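Local coordinates for putative lipoprotein (Parabacteroides distasonis ATCC 8503, PDB 3JX8), which is of uncharacterised function but, as a putative lipoprotein with an adhesin-head-like beta-solenoid fold, may bind lipid or take part in cell adhesion, at residues A[97-109]-A[118-130]. Numbering follows the deposited sequence.
Sequences ELKELNTVGSGSF and NRMEINMAGSGNV. With SO4 (sulfate ion), chain H.
N102 and N123 adopt nearly the same torsions, CG anti to the carbonyl carbon at chi1 -69° and -59°, which lays their amides side by side in register on two successive rungs of a right-handed parallel beta-helix-like solenoid. N123 ND2 gives one proton to N102 OD1 (3.0 Å), tilted out of that carbonyl plane, and the other to the anti lone pair of E121 OE2 (2.8 Å). N123 OD1 continues the row by accepting from N144 on the next rung. Beside them the extended chains of E100 and E121 stack their carboxylates, with E100 OE1 3.9 Å from E121 OE2; N102 ND2 donates to E100 OE2, and such amide donors probably ease the like-charge contact. Strands 100-104 and 120-125 pair in parallel, their axes 4.7 Å apart. The other face is mostly apolar and points into the solenoid: L101 CD2 touches I122 CG2 and sits over the centre of the F109 ring, while T103 CG2 packs against M124 CB at 3.7 Å. In M120, a selenomethionine, the bend at chi3 (-88°) turns CE back against L98 CB (4.1 Å). At the corner, G105 and G126 share a positive phi with extended psi, where a CB would jam against the preceding carbonyl oxygen; G128 N bonds to G105 O, and pairing resumes at 108-109 with 129-130. A sulfate, probably from the crystallisation liquor, is held at the turn: S106 N donates to its O1 (2.7 Å, almost straight) and S106 OG to its O3 (2.8 Å).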
loop_
_atom_site.group_PDB
_atom_site.type_symbol
_atom_site.label_atom_id
_atom_site.label_comp_id
_atom_site.label_asym_id
_atom_site.label_seq_id
_atom_site.Cartn_x
_atom_site.Cartn_y
_atom_site.Cartn_z
ATOM N N GLU A 97 15.224 25.602 3.602
ATOM C CA GLU A 97 14.321 24.649 4.251
ATOM C C GLU A 97 13.889 23.580 3.256
ATOM O O GLU A 97 13.735 23.879 2.072
ATOM C CB GLU A 97 13.089 25.403 4.726
ATOM C CG GLU A 97 12.009 24.556 5.377
ATOM C CD GLU A 97 10.795 25.393 5.794
ATOM O OE1 GLU A 97 10.707 26.563 5.339
ATOM O OE2 GLU A 97 9.938 24.885 6.561
ATOM N N LEU A 98 13.668 22.359 3.737
ATOM C CA LEU A 98 13.124 21.290 2.901
ATOM C C LEU A 98 11.819 20.807 3.504
ATOM O O LEU A 98 11.812 20.088 4.503
ATOM C CB LEU A 98 14.107 20.134 2.792
ATOM C CG LEU A 98 13.670 18.923 1.955
ATOM C CD1 LEU A 98 13.416 19.317 0.467
ATOM C CD2 LEU A 98 14.724 17.860 2.102
ATOM N N LYS A 99 10.722 21.229 2.900
ATOM C CA LYS A 99 9.406 20.865 3.363
ATOM C C LYS A 99 8.986 19.541 2.786
ATOM O O LYS A 99 8.262 18.808 3.425
ATOM C CB LYS A 99 8.365 21.891 2.947
ATOM C CG LYS A 99 8.648 23.292 3.389
ATOM C CD LYS A 99 7.485 24.217 3.038
ATOM C CE LYS A 99 7.751 25.639 3.519
ATOM N NZ LYS A 99 6.496 26.455 3.395
ATOM N N GLU A 100 9.414 19.262 1.560
ATOM C CA GLU A 100 9.013 18.034 0.891
ATOM C C GLU A 100 10.060 17.480 -0.074
ATOM O O GLU A 100 10.546 18.184 -0.980
ATOM C CB GLU A 100 7.693 18.241 0.172
ATOM C CG GLU A 100 7.113 16.966 -0.291
ATOM C CD GLU A 100 5.802 17.150 -0.985
ATOM O OE1 GLU A 100 4.998 17.953 -0.492
ATOM O OE2 GLU A 100 5.563 16.487 -2.019
ATOM N N LEU A 101 10.382 16.210 0.146
ATOM C CA LEU A 101 11.264 15.419 -0.671
ATOM C C LEU A 101 10.439 14.314 -1.359
ATOM O O LEU A 101 9.757 13.513 -0.704
ATOM C CB LEU A 101 12.332 14.758 0.196
ATOM C CG LEU A 101 13.246 13.779 -0.554
ATOM C CD1 LEU A 101 14.019 14.526 -1.646
ATOM C CD2 LEU A 101 14.199 13.046 0.406
ATOM N N ASN A 102 10.557 14.265 -2.674
ATOM C CA ASN A 102 9.987 13.223 -3.484
ATOM C C ASN A 102 11.153 12.603 -4.185
ATOM O O ASN A 102 11.759 13.236 -5.044
ATOM C CB ASN A 102 8.982 13.807 -4.467
ATOM C CG ASN A 102 7.726 14.322 -3.758
ATOM O OD1 ASN A 102 7.000 13.551 -3.150
ATOM N ND2 ASN A 102 7.501 15.628 -3.795
ATOM N N THR A 103 11.506 11.405 -3.765
ATOM C CA THR A 103 12.620 10.690 -4.306
ATOM C C THR A 103 12.166 9.319 -4.874
ATOM O O THR A 103 11.313 8.630 -4.272
ATOM C CB THR A 103 13.718 10.547 -3.241
ATOM O OG1 THR A 103 14.873 9.992 -3.856
ATOM C CG2 THR A 103 13.311 9.674 -2.097
ATOM N N VAL A 104 12.695 8.961 -6.041
ATOM C CA VAL A 104 12.304 7.756 -6.753
ATOM C C VAL A 104 13.548 7.123 -7.337
ATOM O O VAL A 104 14.306 7.775 -8.080
ATOM C CB VAL A 104 11.301 8.042 -7.924
ATOM C CG1 VAL A 104 10.907 6.723 -8.632
ATOM C CG2 VAL A 104 10.033 8.822 -7.431
ATOM N N GLY A 105 13.778 5.858 -7.015
ATOM C CA GLY A 105 14.873 5.139 -7.611
ATOM C C GLY A 105 15.666 4.359 -6.601
ATOM O O GLY A 105 15.194 4.045 -5.509
ATOM N N SER A 106 16.871 4.032 -7.000
ATOM C CA SER A 106 17.771 3.215 -6.237
ATOM C C SER A 106 18.833 4.058 -5.549
ATOM O O SER A 106 19.757 3.508 -4.999
ATOM C CB SER A 106 18.476 2.242 -7.178
ATOM O OG SER A 106 19.305 3.000 -8.058
ATOM N N GLY A 107 18.715 5.380 -5.599
ATOM C CA GLY A 107 19.722 6.247 -5.015
ATOM C C GLY A 107 19.678 6.361 -3.502
ATOM O O GLY A 107 18.897 5.685 -2.810
ATOM N N SER A 108 20.530 7.224 -2.983
ATOM C CA SER A 108 20.629 7.426 -1.578
ATOM C C SER A 108 20.584 8.920 -1.261
ATOM O O SER A 108 21.314 9.709 -1.828
ATOM C CB SER A 108 21.902 6.758 -1.097
ATOM O OG SER A 108 22.219 7.184 0.190
ATOM N N PHE A 109 19.672 9.320 -0.405
ATOM C CA PHE A 109 19.496 10.707 -0.054
ATOM C C PHE A 109 19.806 10.858 1.422
ATOM O O PHE A 109 19.130 10.242 2.236
ATOM C CB PHE A 109 18.076 11.125 -0.348
ATOM C CG PHE A 109 17.846 12.574 -0.167
ATOM C CD1 PHE A 109 17.693 13.109 1.107
ATOM C CD2 PHE A 109 17.783 13.420 -1.267
ATOM C CE1 PHE A 109 17.441 14.467 1.285
ATOM C CE2 PHE A 109 17.568 14.790 -1.099
ATOM C CZ PHE A 109 17.410 15.317 0.188
ATOM N N ASN A 118 9.883 22.428 10.744
ATOM C CA ASN A 118 8.506 22.725 11.049
ATOM C C ASN A 118 7.697 21.513 10.556
ATOM O O ASN A 118 7.377 20.632 11.351
ATOM C CB ASN A 118 8.100 24.033 10.391
ATOM C CG ASN A 118 6.626 24.335 10.543
ATOM O OD1 ASN A 118 5.928 23.766 11.387
ATOM N ND2 ASN A 118 6.139 25.242 9.709
ATOM N N ARG A 119 7.403 21.451 9.257
ATOM C CA ARG A 119 6.901 20.218 8.653
ATOM C C ARG A 119 7.830 19.734 7.589
ATOM O O ARG A 119 8.031 20.428 6.593
ATOM C CB ARG A 119 5.522 20.399 8.025
ATOM C CG ARG A 119 4.466 20.502 9.073
ATOM C CD ARG A 119 3.116 20.921 8.511
ATOM N NE ARG A 119 2.308 21.565 9.558
ATOM C CZ ARG A 119 2.329 22.870 9.845
ATOM N NH1 ARG A 119 3.091 23.722 9.153
ATOM N NH2 ARG A 119 1.565 23.337 10.834
HETATM N N MSE A 120 8.377 18.540 7.797
HETATM C CA MSE A 120 9.150 17.854 6.783
HETATM C C MSE A 120 8.440 16.555 6.338
HETATM O O MSE A 120 8.179 15.654 7.154
HETATM C CB MSE A 120 10.564 17.564 7.268
HETATM C CG MSE A 120 11.433 16.925 6.160
HETATM SE SE MSE A 120 13.182 16.417 6.779
HETATM C CE MSE A 120 14.043 18.152 6.421
ATOM N N GLU A 121 8.166 16.469 5.037
ATOM C CA GLU A 121 7.572 15.278 4.427
ATOM C C GLU A 121 8.543 14.598 3.467
ATOM O O GLU A 121 8.997 15.210 2.493
ATOM C CB GLU A 121 6.322 15.680 3.658
ATOM C CG GLU A 121 5.570 14.520 3.052
ATOM C CD GLU A 121 4.315 14.964 2.355
ATOM O OE1 GLU A 121 3.548 15.744 2.949
ATOM O OE2 GLU A 121 4.100 14.555 1.214
ATOM N N ILE A 122 8.863 13.342 3.751
ATOM C CA ILE A 122 9.709 12.504 2.892
ATOM C C ILE A 122 8.860 11.446 2.184
ATOM O O ILE A 122 8.164 10.651 2.845
ATOM C CB ILE A 122 10.767 11.780 3.714
ATOM C CG1 ILE A 122 11.606 12.786 4.477
ATOM C CG2 ILE A 122 11.686 10.948 2.832
ATOM C CD1 ILE A 122 12.809 12.171 5.043
ATOM N N ASN A 123 8.902 11.453 0.850
ATOM C CA ASN A 123 8.183 10.478 0.019
ATOM C C ASN A 123 9.195 9.765 -0.880
ATOM O O ASN A 123 9.859 10.398 -1.705
ATOM C CB ASN A 123 7.129 11.151 -0.843
ATOM C CG ASN A 123 6.088 11.916 -0.031
ATOM O OD1 ASN A 123 5.419 11.358 0.838
ATOM N ND2 ASN A 123 5.921 13.189 -0.348
HETATM N N MSE A 124 9.353 8.469 -0.675
HETATM C CA MSE A 124 10.220 7.629 -1.486
HETATM C C MSE A 124 9.484 6.484 -2.222
HETATM O O MSE A 124 8.682 5.775 -1.614
HETATM C CB MSE A 124 11.258 7.014 -0.605
HETATM C CG MSE A 124 11.742 5.619 -1.148
HETATM SE SE MSE A 124 13.572 5.682 -0.800
HETATM C CE MSE A 124 14.205 6.108 -2.660
ATOM N N ALA A 125 9.776 6.303 -3.515
ATOM C CA ALA A 125 9.354 5.124 -4.249
ATOM C C ALA A 125 10.610 4.425 -4.771
ATOM O O ALA A 125 11.481 5.055 -5.379
ATOM C CB ALA A 125 8.395 5.500 -5.384
ATOM N N GLY A 126 10.724 3.132 -4.506
ATOM C CA GLY A 126 11.792 2.315 -5.030
ATOM C C GLY A 126 12.643 1.570 -4.014
ATOM O O GLY A 126 12.242 1.338 -2.861
ATOM N N SER A 127 13.836 1.187 -4.473
ATOM C CA SER A 127 14.739 0.314 -3.763
ATOM C C SER A 127 15.804 1.078 -3.034
ATOM O O SER A 127 16.605 0.489 -2.319
ATOM C CB SER A 127 15.415 -0.614 -4.752
ATOM O OG SER A 127 16.132 0.163 -5.734
ATOM N N GLY A 128 15.815 2.399 -3.186
ATOM C CA GLY A 128 16.855 3.245 -2.554
ATOM C C GLY A 128 16.726 3.479 -1.056
ATOM O O GLY A 128 16.096 2.711 -0.339
ATOM N N ASN A 129 17.384 4.529 -0.580
ATOM C CA ASN A 129 17.363 4.872 0.833
ATOM C C ASN A 129 17.399 6.368 1.115
ATOM O O ASN A 129 17.966 7.155 0.336
ATOM C CB ASN A 129 18.467 4.159 1.607
ATOM C CG ASN A 129 19.839 4.496 1.116
ATOM O OD1 ASN A 129 20.223 4.049 0.063
ATOM N ND2 ASN A 129 20.617 5.228 1.911
ATOM N N VAL A 130 16.700 6.761 2.169
ATOM C CA VAL A 130 16.814 8.081 2.750
ATOM C C VAL A 130 17.303 7.894 4.163
ATOM O O VAL A 130 16.748 7.057 4.909
ATOM C CB VAL A 130 15.483 8.792 2.751
ATOM C CG1 VAL A 130 15.602 10.182 3.372
ATOM C CG2 VAL A 130 14.936 8.821 1.323
HETATM S S SO4 H . 17.551 4.213 -10.633
HETATM O O1 SO4 H . 17.568 5.010 -9.403
HETATM O O2 SO4 H . 18.505 4.788 -11.620
HETATM O O3 SO4 H . 17.904 2.795 -10.424
HETATM O O4 SO4 H . 16.206 4.242 -11.199
HETATM O O HOH W 1 10.489 22.867 8.108
HETATM O O HOH W 2 7.704 23.113 7.036
HETATM O O HOH W 3 8.124 26.481 7.782
HETATM O O HOH W 4 2.703 15.171 -1.018
HETATM O O HOH W 5 16.456 8.209 -2.437
#